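Local coordinates for beta-fructofuranosidase (Bifidobacterium adolescentis, PDB 6NOB), which probably hydrolyses beta-fructofuranosides such as sucrose, releasing fructose from their non-reducing ends, as a member of glycoside hydrolase family 32, at residues T11-G25 / G71-D83. Residues are numbered along the deposited sequence; the frame is centred on the assembly and turned at random.
Sequences TGGYRQLDLFAERCG and GLVVRFGYLSECD
Phe20, Asp18 and Tyr78 share one face of an antiparallel pair formed by strands 16-23 and 72-80, and their orientations define its middle. Asp18 CB sits over the face of the Tyr78 ring, 3.8 Å from the centroid, a CH-pi contact. Tyr78 comes under it because CG stands between the backbone N and carbonyl carbon (chi1 50°), which swings the ring across to strand 16-23. The carboxylate and ring planes are 19° apart, so the two groups lie nearly parallel; Gln16 NE2 meets Asp18 OD1 on its syn side at 3.0 Å, and a water joins OD2 to Tyr78 OH. His54 and Val176 supply further partners to Asp18 OD2 and Tyr78 OH, respectively. Phe76 turns its edge toward the face of Phe20, offset, with planes at 70°, while Phe20 CE1 reaches Tyr78 CE2 at 3.6 Å.

Leu17, Leu19, Ala21, Leu72, Val74 and Leu79 line the other face, with Leu17 and Leu19 touching Val67 of the facing sheet, as in a beta sandwich. Where the pairing ends, Arg15 and Gln16 both face Ser80 in a classic beta bulge. Beside it Cys82 CB covers the Tyr14 ring, 3.8 Å from its centroid, and Leu79 CB lies off-centre. The extended Arg15 chain brings its guanidinium end-on to Asp83: NH2 at 2.9 Å and NH1 at 3.1 Å both meet OD1, from the same face of the carboxylate, and NH1 also donates to Glu81 O at 3.0 Å.

Three hydrogen bonds, all near the guanidinium plane, restrain its rotation. Glu22 OE1 and Arg75 NE form a long salt bridge; Arg75 NH1 bonds Asn96 OD1. Chemically, one face is largely apolar in its middle; on the other, Asp18 accepts from Gln16 at OD1 and from His54 and water at OD2, probably favouring its ionised form.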
loop_
_atom_site.group_PDB
_atom_site.type_symbol
_atom_site.label_atom_id
_atom_site.label_comp_id
_atom_site.label_asym_id
_atom_site.label_seq_id
_atom_site.Cartn_x
_atom_site.Cartn_y
_atom_site.Cartn_z
ATOM N N THR A 11 3.964 27.656 -17.185
ATOM C CA THR A 11 3.931 27.596 -15.729
ATOM C C THR A 11 2.540 27.836 -15.156
ATOM O O THR A 11 2.225 27.317 -14.080
ATOM C CB THR A 11 4.916 28.607 -15.138
ATOM O OG1 THR A 11 4.596 29.924 -15.606
ATOM C CG2 THR A 11 6.339 28.259 -15.550
ATOM N N GLY A 12 1.704 28.609 -15.841
ATOM C CA GLY A 12 0.393 28.912 -15.294
ATOM C C GLY A 12 0.514 29.656 -13.978
ATOM O O GLY A 12 1.265 30.631 -13.856
ATOM N N GLY A 13 -0.222 29.190 -12.973
ATOM C CA GLY A 13 -0.166 29.779 -11.654
ATOM C C GLY A 13 0.890 29.208 -10.740
ATOM O O GLY A 13 0.952 29.586 -9.566
ATOM N N TYR A 14 1.732 28.310 -11.243
ATOM C CA TYR A 14 2.740 27.652 -10.427
ATOM C C TYR A 14 4.012 28.488 -10.358
ATOM O O TYR A 14 4.324 29.258 -11.269
ATOM C CB TYR A 14 3.041 26.256 -10.976
ATOM C CG TYR A 14 1.883 25.301 -10.788
ATOM C CD1 TYR A 14 0.839 25.250 -11.703
ATOM C CD2 TYR A 14 1.819 24.475 -9.678
ATOM C CE1 TYR A 14 -0.227 24.385 -11.523
ATOM C CE2 TYR A 14 0.761 23.610 -9.488
ATOM C CZ TYR A 14 -0.259 23.568 -10.412
ATOM O OH TYR A 14 -1.313 22.706 -10.219
ATOM N N ARG A 15 4.741 28.333 -9.252
ATOM C CA ARG A 15 5.923 29.137 -8.976
ATOM C C ARG A 15 7.202 28.321 -8.880
ATOM O O ARG A 15 8.277 28.904 -8.697
ATOM C CB ARG A 15 5.745 29.919 -7.667
ATOM C CG ARG A 15 4.515 30.808 -7.610
ATOM C CD ARG A 15 4.394 31.444 -6.234
ATOM N NE ARG A 15 3.298 32.402 -6.153
ATOM C CZ ARG A 15 2.056 32.091 -5.796
ATOM N NH1 ARG A 15 1.746 30.838 -5.487
ATOM N NH2 ARG A 15 1.123 33.033 -5.745
ATOM N N GLN A 16 7.125 26.998 -9.000
ATOM C CA GLN A 16 8.263 26.145 -8.702
ATOM C C GLN A 16 8.246 24.936 -9.623
ATOM O O GLN A 16 7.184 24.367 -9.891
ATOM C CB GLN A 16 8.233 25.713 -7.235
ATOM C CG GLN A 16 9.399 24.864 -6.785
ATOM C CD GLN A 16 9.330 24.562 -5.302
ATOM O OE1 GLN A 16 9.294 25.473 -4.475
ATOM N NE2 GLN A 16 9.294 23.280 -4.958
ATOM N N LEU A 17 9.426 24.551 -10.105
ATOM C CA LEU A 17 9.594 23.395 -10.976
ATOM C C LEU A 17 10.485 22.384 -10.273
ATOM O O LEU A 17 11.637 22.690 -9.945
ATOM C CB LEU A 17 10.198 23.801 -12.323
ATOM C CG LEU A 17 10.562 22.666 -13.283
ATOM C CD1 LEU A 17 9.318 21.917 -13.744
ATOM C CD2 LEU A 17 11.337 23.205 -14.473
ATOM N N ASP A 18 9.955 21.187 -10.041
ATOM C CA ASP A 18 10.669 20.130 -9.338
ATOM C C ASP A 18 11.125 19.069 -10.330
ATOM O O ASP A 18 10.321 18.567 -11.122
ATOM C CB ASP A 18 9.785 19.505 -8.258
ATOM C CG ASP A 18 9.588 20.420 -7.066
ATOM O OD1 ASP A 18 8.780 21.367 -7.165
ATOM O OD2 ASP A 18 10.244 20.187 -6.029
ATOM N N LEU A 19 12.412 18.732 -10.287
ATOM C CA LEU A 19 12.991 17.738 -11.181
ATOM C C LEU A 19 13.816 16.749 -10.373
ATOM O O LEU A 19 14.664 17.152 -9.572
ATOM C CB LEU A 19 13.866 18.399 -12.253
ATOM C CG LEU A 19 13.224 19.507 -13.089
ATOM C CD1 LEU A 19 14.241 20.107 -14.042
ATOM C CD2 LEU A 19 12.016 18.983 -13.854
ATOM N N PHE A 20 13.567 15.459 -10.588
ATOM C CA PHE A 20 14.337 14.387 -9.959
ATOM C C PHE A 20 15.285 13.832 -11.018
ATOM O O PHE A 20 14.876 13.074 -11.901
ATOM C CB PHE A 20 13.410 13.318 -9.390
ATOM C CG PHE A 20 12.559 13.806 -8.250
ATOM C CD1 PHE A 20 11.409 14.541 -8.490
ATOM C CD2 PHE A 20 12.917 13.544 -6.938
ATOM C CE1 PHE A 20 10.628 15.000 -7.444
ATOM C CE2 PHE A 20 12.141 13.999 -5.886
ATOM C CZ PHE A 20 10.997 14.731 -6.141
ATOM N N ALA A 21 16.552 14.222 -10.928
ATOM C CA ALA A 21 17.526 13.989 -11.983
ATOM C C ALA A 21 18.572 12.967 -11.557
ATOM O O ALA A 21 18.952 12.884 -10.385
ATOM C CB ALA A 21 18.219 15.296 -12.379
ATOM N N GLU A 22 19.038 12.196 -12.535
ATOM C CA GLU A 22 20.080 11.197 -12.344
ATOM C C GLU A 22 21.299 11.609 -13.152
ATOM O O GLU A 22 21.175 11.950 -14.334
ATOM C CB GLU A 22 19.596 9.810 -12.781
ATOM C CG GLU A 22 20.488 8.657 -12.353
ATOM C CD GLU A 22 19.835 7.308 -12.591
ATOM O OE1 GLU A 22 18.620 7.273 -12.883
ATOM O OE2 GLU A 22 20.538 6.281 -12.492
ATOM N N ARG A 23 22.469 11.591 -12.517
ATOM C CA ARG A 23 23.701 11.897 -13.231
ATOM C C ARG A 23 23.953 10.849 -14.307
ATOM O O ARG A 23 23.935 9.645 -14.034
ATOM C CB ARG A 23 24.881 11.956 -12.261
ATOM C CG ARG A 23 26.191 12.352 -12.918
ATOM C CD ARG A 23 27.343 12.346 -11.927
ATOM N NE ARG A 23 27.164 13.320 -10.853
ATOM C CZ ARG A 23 27.485 14.607 -10.950
ATOM N NH1 ARG A 23 27.998 15.082 -12.076
ATOM N NH2 ARG A 23 27.290 15.421 -9.922
ATOM N N CYS A 24 24.177 11.310 -15.537
ATOM C CA CYS A 24 24.409 10.434 -16.677
ATOM C C CYS A 24 25.815 10.525 -17.244
ATOM O O CYS A 24 26.298 9.553 -17.829
ATOM C CB CYS A 24 23.403 10.745 -17.796
ATOM S SG CYS A 24 23.088 9.379 -18.935
ATOM N N GLY A 25 26.482 11.672 -17.088
ATOM C CA GLY A 25 27.812 11.877 -17.595
ATOM C C GLY A 25 28.863 11.884 -16.503
ATOM O O GLY A 25 28.629 11.460 -15.364
ATOM N N GLY A 71 24.354 16.551 -18.977
ATOM C CA GLY A 71 25.059 15.746 -18.009
ATOM C C GLY A 71 24.171 15.009 -17.035
ATOM O O GLY A 71 24.690 14.371 -16.110
ATOM N N LEU A 72 22.854 15.081 -17.205
ATOM C CA LEU A 72 21.929 14.372 -16.336
ATOM C C LEU A 72 20.690 14.006 -17.138
ATOM O O LEU A 72 20.528 14.409 -18.291
ATOM C CB LEU A 72 21.569 15.206 -15.101
ATOM C CG LEU A 72 21.032 16.626 -15.307
ATOM C CD1 LEU A 72 19.531 16.636 -15.558
ATOM C CD2 LEU A 72 21.378 17.494 -14.110
ATOM N N VAL A 73 19.806 13.239 -16.506
ATOM C CA VAL A 73 18.550 12.818 -17.113
ATOM C C VAL A 73 17.467 12.862 -16.042
ATOM O O VAL A 73 17.685 12.416 -14.909
ATOM C CB VAL A 73 18.664 11.413 -17.742
ATOM C CG1 VAL A 73 19.223 10.413 -16.736
ATOM C CG2 VAL A 73 17.322 10.947 -18.272
ATOM N N VAL A 74 16.315 13.421 -16.387
ATOM C CA VAL A 74 15.213 13.578 -15.447
ATOM C C VAL A 74 14.278 12.384 -15.578
ATOM O O VAL A 74 13.927 11.977 -16.691
ATOM C CB VAL A 74 14.466 14.899 -15.696
ATOM C CG1 VAL A 74 13.298 15.043 -14.735
ATOM C CG2 VAL A 74 15.418 16.079 -15.561
ATOM N N ARG A 75 13.883 11.813 -14.438
ATOM C CA ARG A 75 12.958 10.689 -14.409
ATOM C C ARG A 75 11.572 11.053 -13.906
ATOM O O ARG A 75 10.634 10.277 -14.113
ATOM C CB ARG A 75 13.514 9.562 -13.524
ATOM C CG ARG A 75 14.898 9.087 -13.916
ATOM C CD ARG A 75 14.908 8.513 -15.322
ATOM N NE ARG A 75 16.218 7.984 -15.678
ATOM C CZ ARG A 75 16.576 7.650 -16.913
ATOM N NH1 ARG A 75 15.720 7.791 -17.917
ATOM N NH2 ARG A 75 17.792 7.177 -17.142
ATOM N N PHE A 76 11.419 12.210 -13.268
ATOM C CA PHE A 76 10.195 12.567 -12.569
ATOM C C PHE A 76 10.214 14.069 -12.336
ATOM O O PHE A 76 11.252 14.628 -11.973
ATOM C CB PHE A 76 10.091 11.808 -11.240
ATOM C CG PHE A 76 8.691 11.679 -10.707
ATOM C CD1 PHE A 76 7.839 10.696 -11.185
ATOM C CD2 PHE A 76 8.240 12.518 -9.698
ATOM C CE1 PHE A 76 6.553 10.566 -10.684
ATOM C CE2 PHE A 76 6.957 12.392 -9.191
ATOM C CZ PHE A 76 6.113 11.415 -9.685
ATOM N N GLY A 77 9.074 14.717 -12.556
ATOM C CA GLY A 77 9.006 16.156 -12.394
ATOM C C GLY A 77 7.582 16.642 -12.257
ATOM O O GLY A 77 6.629 15.947 -12.625
ATOM N N TYR A 78 7.445 17.852 -11.719
ATOM C CA TYR A 78 6.131 18.466 -11.589
ATOM C C TYR A 78 6.286 19.947 -11.272
ATOM O O TYR A 78 7.309 20.375 -10.728
ATOM C CB TYR A 78 5.290 17.780 -10.503
ATOM C CG TYR A 78 5.990 17.598 -9.173
ATOM C CD1 TYR A 78 6.061 18.639 -8.256
ATOM C CD2 TYR A 78 6.560 16.379 -8.825
ATOM C CE1 TYR A 78 6.690 18.479 -7.035
ATOM C CE2 TYR A 78 7.195 16.208 -7.603
ATOM C CZ TYR A 78 7.255 17.262 -6.713
ATOM O OH TYR A 78 7.879 17.106 -5.497
ATOM N N LEU A 79 5.260 20.716 -11.629
ATOM C CA LEU A 79 5.105 22.090 -11.171
ATOM C C LEU A 79 4.394 22.094 -9.824
ATOM O O LEU A 79 3.516 21.268 -9.566
ATOM C CB LEU A 79 4.302 22.918 -12.176
ATOM C CG LEU A 79 4.971 23.308 -13.492
ATOM C CD1 LEU A 79 3.935 23.852 -14.463
ATOM C CD2 LEU A 79 6.076 24.326 -13.252
ATOM N N SER A 80 4.772 23.039 -8.964
ATOM C CA SER A 80 4.227 23.080 -7.616
ATOM C C SER A 80 4.229 24.520 -7.113
ATOM O O SER A 80 4.601 25.453 -7.832
ATOM C CB SER A 80 5.013 22.148 -6.684
ATOM O OG SER A 80 4.558 22.253 -5.347
ATOM N N GLU A 81 3.787 24.688 -5.863
ATOM C CA GLU A 81 3.772 25.978 -5.168
ATOM C C GLU A 81 2.841 26.985 -5.843
ATOM O O GLU A 81 3.150 28.173 -5.945
ATOM C CB GLU A 81 5.182 26.552 -5.023
ATOM C CG GLU A 81 6.062 25.757 -4.072
ATOM C CD GLU A 81 5.403 25.517 -2.725
ATOM O OE1 GLU A 81 5.451 24.369 -2.236
ATOM O OE2 GLU A 81 4.837 26.473 -2.155
ATOM N N CYS A 82 1.690 26.509 -6.296
ATOM C CA CYS A 82 0.618 27.392 -6.721
ATOM C C CYS A 82 -0.186 27.857 -5.508
ATOM O O CYS A 82 0.071 27.459 -4.369
ATOM C CB CYS A 82 -0.263 26.679 -7.748
ATOM S SG CYS A 82 -1.229 25.310 -7.080
ATOM N N ASP A 83 -1.146 28.745 -5.753
ATOM C CA ASP A 83 -2.104 29.087 -4.714
ATOM C C ASP A 83 -2.999 27.887 -4.441
ATOM O O ASP A 83 -3.404 27.174 -5.363
ATOM C CB ASP A 83 -2.948 30.294 -5.128
ATOM C CG ASP A 83 -2.177 31.600 -5.063
ATOM O OD1 ASP A 83 -1.059 31.603 -4.508
ATOM O OD2 ASP A 83 -2.694 32.623 -5.569
HETATM O O HOH W 1 -1.347 30.270 -7.959
HETATM O O HOH W 2 8.766 19.344 -3.947
#